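Local coordinates for mitogen-activated protein kinase kinase kinase 2 (Homo sapiens, PDB 2NPT) that probably phosphorylates and activates MAP kinase kinases, and binds an acidic partner protein through its PB1 domain, at residues D[77-82]-D[90-95]; D[23-28]-D[34-39]; D[47-50]-D[56-59]. One frame throughout, in Å; residues are numbered along the deposited sequence.

Contact 1: residues D[77-82]-D[90-95]; sequences DKAVEL and KSLKIL
Leu92 O points along the sheet to strand 21-27, where it probably accepts a hydrogen bond from Lys24 N at 2.9 Å, while the side chain of Leu92 leaves the face of the sheet toward the helix to touch Ala79 and Val80. No hydrogen bond runs directly between 77-82 and 90-95. What joins helix to strand is therefore almost wholly the forked end of one leucine. Its CG lies anti to the backbone N (chi1 -169°), which carries both methyls off the strand and against the inner side of the helix. The two branches then divide the work. CD1 slips under the turn at Ala79, 3.8 Å from Ala79 CB, and also comes within 3.3 Å of Ala79 O, a close carbon-to-oxygen approach that is packing rather than a bond. CD2 turns to Val80 and meets CG2 of that residue at 4.2 Å, the two side chains crossing at about a right angle.

In this ubiquitin-like beta-grasp fold, of which the PB1 domain is one form, helix 73-85 packs through Leu92 on strand 92-98, an inner strand of the mixed sheet, and does so on the same face of the sheet as helix 42-53. With CG1 of Val80 anti to the backbone N (chi1 175°), CG2 falls beside that N and is the methyl offered to Leu92. The backbones stay well separated, Val80 CA lying 7.1 Å from Leu92 CA, leaving room for the leucine between them. Tyr61 of strand 57-63 touches both Ala79 and Leu92, and Leu76 and Leu83 of the same helix enclose the leucine further. Val80, nearer the margin, packs on Val21 and Arg38.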
loop_
_atom_site.group_PDB
_atom_site.type_symbol
_atom_site.label_atom_id
_atom_site.label_comp_id
_atom_site.label_asym_id
_atom_site.label_seq_id
_atom_site.Cartn_x
_atom_site.Cartn_y
_atom_site.Cartn_z
ATOM N N ASP D 77 8.213 -0.164 -19.007
ATOM C CA ASP D 77 8.407 -1.604 -19.182
ATOM C C ASP D 77 9.770 -2.012 -18.655
ATOM O O ASP D 77 9.899 -3.030 -17.940
ATOM C CB ASP D 77 8.260 -1.985 -20.669
ATOM C CG ASP D 77 6.801 -1.923 -21.162
ATOM O OD1 ASP D 77 5.871 -1.862 -20.353
ATOM O OD2 ASP D 77 6.584 -1.926 -22.375
ATOM N N LYS D 78 10.800 -1.233 -18.998
ATOM C CA LYS D 78 12.119 -1.472 -18.439
ATOM C C LYS D 78 12.103 -1.469 -16.919
ATOM O O LYS D 78 12.700 -2.353 -16.284
ATOM C CB LYS D 78 13.135 -0.413 -18.940
ATOM C CG LYS D 78 13.556 -0.567 -20.389
ATOM C CD LYS D 78 14.736 0.350 -20.697
ATOM C CE LYS D 78 15.397 -0.019 -21.996
ATOM N NZ LYS D 78 14.563 0.484 -23.095
ATOM N N ALA D 79 11.428 -0.477 -16.311
ATOM C CA ALA D 79 11.361 -0.379 -14.832
ATOM C C ALA D 79 10.586 -1.522 -14.155
ATOM O O ALA D 79 10.946 -2.014 -13.070
ATOM C CB ALA D 79 10.745 0.996 -14.379
ATOM N N VAL D 80 9.489 -1.943 -14.776
ATOM C CA VAL D 80 8.770 -3.097 -14.244
ATOM C C VAL D 80 9.651 -4.366 -14.302
ATOM O O VAL D 80 9.617 -5.157 -13.352
ATOM C CB VAL D 80 7.422 -3.333 -14.970
ATOM C CG1 VAL D 80 6.752 -4.616 -14.466
ATOM C CG2 VAL D 80 6.535 -2.125 -14.762
ATOM N N GLU D 81 10.366 -4.570 -15.420
ATOM C CA GLU D 81 11.318 -5.696 -15.540
ATOM C C GLU D 81 12.320 -5.699 -14.395
ATOM O O GLU D 81 12.510 -6.725 -13.729
ATOM C CB GLU D 81 12.092 -5.704 -16.864
ATOM C CG GLU D 81 13.125 -6.875 -16.941
ATOM C CD GLU D 81 14.084 -6.796 -18.128
ATOM O OE1 GLU D 81 13.645 -6.424 -19.254
ATOM O OE2 GLU D 81 15.284 -7.130 -17.928
ATOM N N LEU D 82 12.956 -4.557 -14.153
ATOM C CA LEU D 82 13.884 -4.461 -13.029
ATOM C C LEU D 82 13.209 -4.880 -11.719
ATOM O O LEU D 82 13.781 -5.655 -10.953
ATOM C CB LEU D 82 14.473 -3.060 -12.861
ATOM C CG LEU D 82 15.253 -2.510 -14.044
ATOM C CD1 LEU D 82 15.697 -1.136 -13.635
ATOM C CD2 LEU D 82 16.434 -3.411 -14.473
ATOM N N LYS D 90 10.200 -4.697 -3.411
ATOM C CA LYS D 90 8.870 -5.182 -3.362
ATOM C C LYS D 90 7.891 -4.120 -3.942
ATOM O O LYS D 90 6.724 -4.420 -4.106
ATOM C CB LYS D 90 8.520 -5.534 -1.929
ATOM C CG LYS D 90 9.417 -6.590 -1.305
ATOM C CD LYS D 90 8.830 -7.975 -1.534
ATOM N N SER D 91 8.389 -2.923 -4.268
ATOM C CA SER D 91 7.587 -1.914 -4.979
ATOM C C SER D 91 8.378 -1.137 -6.030
ATOM O O SER D 91 9.594 -0.990 -5.938
ATOM C CB SER D 91 6.908 -0.930 -4.015
ATOM O OG SER D 91 7.831 -0.067 -3.330
ATOM N N LEU D 92 7.654 -0.614 -7.008
ATOM C CA LEU D 92 8.211 0.283 -8.025
ATOM C C LEU D 92 8.086 1.710 -7.513
ATOM O O LEU D 92 6.977 2.220 -7.330
ATOM C CB LEU D 92 7.435 0.102 -9.327
ATOM C CG LEU D 92 7.919 0.709 -10.631
ATOM C CD1 LEU D 92 9.110 -0.086 -11.121
ATOM C CD2 LEU D 92 6.799 0.756 -11.729
ATOM N N LYS D 93 9.239 2.363 -7.298
ATOM C CA LYS D 93 9.252 3.688 -6.710
ATOM C C LYS D 93 9.224 4.795 -7.766
ATOM O O LYS D 93 10.117 4.885 -8.612
ATOM C CB LYS D 93 10.452 3.879 -5.779
ATOM C CG LYS D 93 10.550 2.828 -4.681
ATOM C CD LYS D 93 11.834 2.987 -3.851
ATOM N N ILE D 94 8.183 5.623 -7.688
ATOM C CA ILE D 94 7.928 6.667 -8.658
ATOM C C ILE D 94 7.816 7.983 -7.945
ATOM O O ILE D 94 6.918 8.214 -7.119
ATOM C CB ILE D 94 6.613 6.432 -9.483
ATOM C CG1 ILE D 94 6.618 5.118 -10.267
ATOM C CG2 ILE D 94 6.359 7.643 -10.440
ATOM C CD1 ILE D 94 7.748 4.937 -11.258
ATOM N N LEU D 95 8.736 8.872 -8.283
ATOM C CA LEU D 95 8.731 10.200 -7.776
ATOM C C LEU D 95 7.888 11.058 -8.741
ATOM O O LEU D 95 8.058 10.993 -9.986
ATOM C CB LEU D 95 10.210 10.647 -7.670
ATOM C CG LEU D 95 10.383 12.099 -7.334
ATOM C CD1 LEU D 95 9.847 12.353 -5.933
ATOM C CD2 LEU D 95 11.886 12.487 -7.497
#

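Contact 2: residues D[23-28]-D[34-39]; sequences VKFEHR and LQFPRP
The ring of Phe25 has Val23 CG1 over the centre of one face, 3.9 Å above its plane, while its edge is turned to the opposing strand: Leu34 CD1 lies in the ring plane, 4.0 Å from Phe25 CE2, and Phe36 CZ comes near that plane, 4.0 Å from Phe25 CZ. The setting is the first beta hairpin of the ubiquitin-like beta-grasp fold of a PB1 domain, strand 21-27 turning back into strand 30-36. The side chains of Phe25 and Phe36 cross at about a right angle. With its CG beside the backbone N and anti to the carbonyl carbon (chi1 -72°), Phe25 directs its far end, CE2 and CZ, at the neighbouring strand. Phe36 in turn receives Val23, whose CG2 approaches Phe36 CD2 to 3.5 Å and whose CB is 3.7 Å from Phe36 CE2.

These apolar groups lie on the face of the sheet covered by helix 42-53, where Leu45 touches Val23, Phe25 and Phe36 alike. Lys24 points to the other face; outside the two segments, its NZ forms salt bridges with acidic side chains of another protein's chain, consistent with the basic type of PB1 domain that pairs with an acidic one. One hairpin thus serves both a hydrophobic core and a charged docking surface.

The short strand segments 23-27 and 34-36 run at 130° to each other, and Val23 with Leu34 is the one bridge between the two segments. They form an antiparallel hydrogen-bonded pair: Leu34 N reaches Val23 O at 3.0 Å, and Val23 N gives the shorter and straighter bond, 2.8 Å to Leu34 O with 172° at the hydrogen.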
loop_
_atom_site.group_PDB
_atom_site.type_symbol
_atom_site.label_atom_id
_atom_site.label_comp_id
_atom_site.label_asym_id
_atom_site.label_seq_id
_atom_site.Cartn_x
_atom_site.Cartn_y
_atom_site.Cartn_z
ATOM N N VAL D 23 3.092 -0.212 -6.687
ATOM C CA VAL D 23 3.770 1.039 -6.923
ATOM C C VAL D 23 3.774 1.967 -5.689
ATOM O O VAL D 23 2.738 2.175 -5.079
ATOM C CB VAL D 23 3.161 1.773 -8.165
ATOM C CG1 VAL D 23 3.755 3.213 -8.318
ATOM C CG2 VAL D 23 3.352 0.967 -9.474
ATOM N N LYS D 24 4.936 2.558 -5.367
ATOM C CA LYS D 24 5.071 3.515 -4.285
ATOM C C LYS D 24 5.386 4.892 -4.864
ATOM O O LYS D 24 6.518 5.180 -5.360
ATOM C CB LYS D 24 6.147 3.074 -3.278
ATOM C CG LYS D 24 6.407 4.116 -2.214
ATOM C CD LYS D 24 6.982 3.550 -0.888
ATOM C CE LYS D 24 8.415 3.025 -1.042
ATOM N NZ LYS D 24 9.086 2.496 0.231
ATOM N N PHE D 25 4.384 5.744 -4.845
ATOM C CA PHE D 25 4.475 7.119 -5.356
ATOM C C PHE D 25 4.964 8.015 -4.240
ATOM O O PHE D 25 4.625 7.823 -3.057
ATOM C CB PHE D 25 3.105 7.682 -5.758
ATOM C CG PHE D 25 2.510 7.097 -7.005
ATOM C CD1 PHE D 25 3.075 7.329 -8.243
ATOM C CD2 PHE D 25 1.309 6.435 -6.936
ATOM C CE1 PHE D 25 2.503 6.868 -9.402
ATOM C CE2 PHE D 25 0.719 5.926 -8.114
ATOM C CZ PHE D 25 1.338 6.151 -9.350
ATOM N N GLU D 26 5.715 9.026 -4.619
ATOM C CA GLU D 26 6.123 10.053 -3.692
ATOM C C GLU D 26 5.906 11.430 -4.294
ATOM O O GLU D 26 6.269 11.673 -5.441
ATOM C CB GLU D 26 7.593 9.843 -3.330
ATOM C CG GLU D 26 8.161 10.952 -2.458
ATOM C CD GLU D 26 9.660 10.774 -2.144
ATOM O OE1 GLU D 26 10.314 9.802 -2.632
ATOM O OE2 GLU D 26 10.205 11.678 -1.455
ATOM N N HIS D 27 5.303 12.313 -3.508
ATOM C CA HIS D 27 5.131 13.712 -3.890
ATOM C C HIS D 27 5.171 14.606 -2.669
ATOM O O HIS D 27 4.401 14.436 -1.746
ATOM C CB HIS D 27 3.839 13.930 -4.610
ATOM C CG HIS D 27 3.658 15.330 -5.073
ATOM N ND1 HIS D 27 4.472 15.884 -6.030
ATOM C CD2 HIS D 27 2.800 16.303 -4.693
ATOM C CE1 HIS D 27 4.128 17.141 -6.224
ATOM N NE2 HIS D 27 3.107 17.418 -5.429
ATOM N N ARG D 28 6.107 15.548 -2.690
ATOM C CA ARG D 28 6.301 16.501 -1.609
ATOM C C ARG D 28 6.288 15.885 -0.203
ATOM O O ARG D 28 5.602 16.347 0.701
ATOM C CB ARG D 28 5.309 17.669 -1.757
ATOM C CG ARG D 28 5.615 18.577 -2.926
ATOM C CD ARG D 28 4.430 19.506 -3.191
ATOM N NE ARG D 28 4.293 20.544 -2.171
ATOM C CZ ARG D 28 3.200 21.294 -2.016
ATOM N N LEU D 34 -0.153 1.840 -4.259
ATOM C CA LEU D 34 -1.252 1.336 -5.031
ATOM C C LEU D 34 -0.810 0.119 -5.839
ATOM O O LEU D 34 0.335 0.021 -6.252
ATOM C CB LEU D 34 -1.749 2.427 -5.966
ATOM C CG LEU D 34 -2.473 3.627 -5.356
ATOM C CD1 LEU D 34 -2.651 4.666 -6.468
ATOM C CD2 LEU D 34 -3.876 3.189 -4.850
ATOM N N GLN D 35 -1.735 -0.803 -6.049
ATOM C CA GLN D 35 -1.463 -1.969 -6.882
ATOM C C GLN D 35 -2.053 -1.730 -8.253
ATOM O O GLN D 35 -3.231 -1.261 -8.400
ATOM C CB GLN D 35 -2.032 -3.232 -6.251
ATOM C CG GLN D 35 -1.646 -3.393 -4.813
ATOM C CD GLN D 35 -2.606 -4.267 -4.053
ATOM O OE1 GLN D 35 -2.222 -5.353 -3.635
ATOM N NE2 GLN D 35 -3.859 -3.803 -3.853
ATOM N N PHE D 36 -1.248 -2.028 -9.263
ATOM C CA PHE D 36 -1.639 -1.876 -10.634
ATOM C C PHE D 36 -1.724 -3.201 -11.342
ATOM O O PHE D 36 -0.780 -3.994 -11.324
ATOM C CB PHE D 36 -0.647 -0.989 -11.377
ATOM C CG PHE D 36 -0.775 0.452 -11.017
ATOM C CD1 PHE D 36 -1.522 1.322 -11.813
ATOM C CD2 PHE D 36 -0.146 0.944 -9.889
ATOM C CE1 PHE D 36 -1.678 2.647 -11.452
ATOM C CE2 PHE D 36 -0.300 2.262 -9.517
ATOM C CZ PHE D 36 -1.052 3.136 -10.310
ATOM N N PRO D 37 -2.862 -3.442 -12.007
ATOM C CA PRO D 37 -3.010 -4.661 -12.763
ATOM C C PRO D 37 -2.137 -4.648 -14.027
ATOM O O PRO D 37 -1.986 -3.608 -14.652
ATOM C CB PRO D 37 -4.497 -4.647 -13.125
ATOM C CG PRO D 37 -4.864 -3.237 -13.172
ATOM C CD PRO D 37 -4.040 -2.567 -12.116
ATOM N N ARG D 38 -1.562 -5.789 -14.376
ATOM C CA ARG D 38 -0.749 -5.906 -15.579
ATOM C C ARG D 38 -1.604 -6.076 -16.836
ATOM O O ARG D 38 -2.682 -6.656 -16.756
ATOM C CB ARG D 38 0.168 -7.111 -15.495
ATOM C CG ARG D 38 1.159 -7.016 -14.374
ATOM C CD ARG D 38 2.053 -8.210 -14.299
ATOM N NE ARG D 38 2.854 -8.104 -13.090
ATOM C CZ ARG D 38 4.175 -7.957 -13.033
ATOM N NH1 ARG D 38 4.924 -7.906 -14.119
ATOM N NH2 ARG D 38 4.731 -7.852 -11.841
ATOM N N PRO D 39 -1.094 -5.615 -18.000
ATOM C CA PRO D 39 0.152 -4.838 -18.146
ATOM C C PRO D 39 -0.048 -3.404 -17.709
ATOM O O PRO D 39 -1.107 -2.824 -17.933
ATOM C CB PRO D 39 0.419 -4.906 -19.648
ATOM C CG PRO D 39 -0.909 -4.998 -20.240
ATOM C CD PRO D 39 -1.716 -5.862 -19.317
#

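Contact 3: residues D[47-50]-D[56-59]; sequences SKAK and SMDL
Ala49 and Met57 face each other across the junction of helix and strand, each with its CB directed toward the other segment, and the short methyl of the one meets the first part of the other's long chain: Ala49 CB lies 4.3 Å from Met57 CG. The methionine does not run on over the alanine. Its CG is beside the backbone N (chi1 -61°), and the chain turns again about the CB-CG bond (chi2 -71°), so that SD and CE pass the helix by rather than extending toward it. CE ends instead near His27 of strand 21-27. Leu96 of strand 92-98 touches both Ala49 and Met57, and Phe25 also packs on the alanine, so this inner part of the contact belongs to the hydrophobic core.

In the beta-grasp arrangement of the PB1 domain, helix 42-53 crosses one face of the sheet and the chain then turns tightly into strand 57-63. The closeness of that turn is seen in Lys50 CA and Ser56 CA, 5.3 Å apart.

On the outer side the orientation is quite different, for Lys50 is stretched where Met57 is folded. With CG anti to the backbone N (chi1 -173°) and the chain extended beyond it, the lysine runs alongside the start of the second segment, and its CD passes 4.2 Å from Ser56 N. The ammonium group is carried past the backbone to a water, which accepts from Lys50 NZ at 2.9 Å and more weakly from Ser56 N at 3.4 Å. Ser56 turns its CB away from the helix, and its OG makes a weak hydrogen bond with Asn99 O, toward the chain end beyond strand 92-98.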
loop_
_atom_site.group_PDB
_atom_site.type_symbol
_atom_site.label_atom_id
_atom_site.label_comp_id
_atom_site.label_asym_id
_atom_site.label_seq_id
_atom_site.Cartn_x
_atom_site.Cartn_y
_atom_site.Cartn_z
ATOM N N SER D 47 -2.752 8.922 -14.412
ATOM C CA SER D 47 -4.124 9.149 -13.997
ATOM C C SER D 47 -4.364 8.798 -12.529
ATOM O O SER D 47 -5.083 9.541 -11.874
ATOM C CB SER D 47 -5.122 8.445 -14.905
ATOM O OG SER D 47 -5.024 7.054 -14.833
ATOM N N LYS D 48 -3.760 7.708 -12.020
ATOM C CA LYS D 48 -3.887 7.391 -10.586
ATOM C C LYS D 48 -3.115 8.424 -9.736
ATOM O O LYS D 48 -3.547 8.792 -8.657
ATOM C CB LYS D 48 -3.432 5.961 -10.305
ATOM C CG LYS D 48 -4.284 4.875 -10.963
ATOM C CD LYS D 48 -5.767 5.087 -10.851
ATOM N N ALA D 49 -1.989 8.901 -10.235
ATOM C CA ALA D 49 -1.227 9.953 -9.537
ATOM C C ALA D 49 -2.008 11.251 -9.475
ATOM O O ALA D 49 -1.936 11.988 -8.477
ATOM C CB ALA D 49 0.164 10.150 -10.166
ATOM N N LYS D 50 -2.821 11.513 -10.511
ATOM C CA LYS D 50 -3.707 12.687 -10.509
ATOM C C LYS D 50 -4.823 12.581 -9.489
ATOM O O LYS D 50 -5.098 13.524 -8.753
ATOM C CB LYS D 50 -4.266 12.941 -11.912
ATOM C CG LYS D 50 -5.068 14.245 -12.003
ATOM C CD LYS D 50 -5.262 14.641 -13.463
ATOM C CE LYS D 50 -6.056 15.947 -13.589
ATOM N NZ LYS D 50 -5.954 16.524 -14.977
ATOM N N SER D 56 -1.805 16.876 -12.635
ATOM C CA SER D 56 -1.087 16.076 -13.628
ATOM C C SER D 56 0.417 16.107 -13.279
ATOM O O SER D 56 1.003 17.198 -13.115
ATOM C CB SER D 56 -1.370 16.591 -15.040
ATOM O OG SER D 56 -0.572 15.927 -15.969
ATOM N N MET D 57 1.045 14.932 -13.192
ATOM C CA MET D 57 2.448 14.807 -12.767
ATOM C C MET D 57 3.400 14.301 -13.881
ATOM O O MET D 57 3.012 13.523 -14.758
ATOM C CB MET D 57 2.521 13.797 -11.595
ATOM C CG MET D 57 1.711 14.209 -10.351
ATOM S SD MET D 57 2.449 15.609 -9.444
ATOM C CE MET D 57 1.376 15.726 -8.075
ATOM N N ASP D 58 4.635 14.774 -13.824
ATOM C CA ASP D 58 5.768 14.115 -14.481
ATOM C C ASP D 58 6.207 12.929 -13.635
ATOM O O ASP D 58 6.190 13.001 -12.406
ATOM C CB ASP D 58 6.925 15.087 -14.645
ATOM C CG ASP D 58 6.698 16.061 -15.786
ATOM O OD1 ASP D 58 5.782 15.827 -16.604
ATOM O OD2 ASP D 58 7.452 17.033 -15.868
ATOM N N LEU D 59 6.545 11.820 -14.274
ATOM C CA LEU D 59 6.856 10.603 -13.547
ATOM C C LEU D 59 8.336 10.245 -13.685
ATOM O O LEU D 59 8.845 10.293 -14.797
ATOM C CB LEU D 59 6.017 9.453 -14.077
ATOM C CG LEU D 59 4.670 9.316 -13.335
ATOM C CD1 LEU D 59 3.765 10.414 -13.684
ATOM C CD2 LEU D 59 4.078 7.933 -13.583
HETATM O O HOH W 1 -4.024 18.659 -14.570
#

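From the N terminus, contact 2 closes first, folding the hairpin of strands 21-27 and 30-36 over five intervening residues. Contact 3 follows, joining helix 42-53 to the start of strand 57-63, and contact 1 comes last, returning the chain from helix 73-85 to strand 92-98. The three loops are in series and neither nest nor cross. They are united by the sheet: strand 92-98 lies between strands 21-27 and 57-63, parallel to the first and antiparallel to the second. A probable bond from Glu26 N to Ile94 O (2.9 Å) links contacts 1 and 2, Ile94 packs on Leu59 between contacts 1 and 3, and Phe36 against Lys48 ties contact 2 to contact 3.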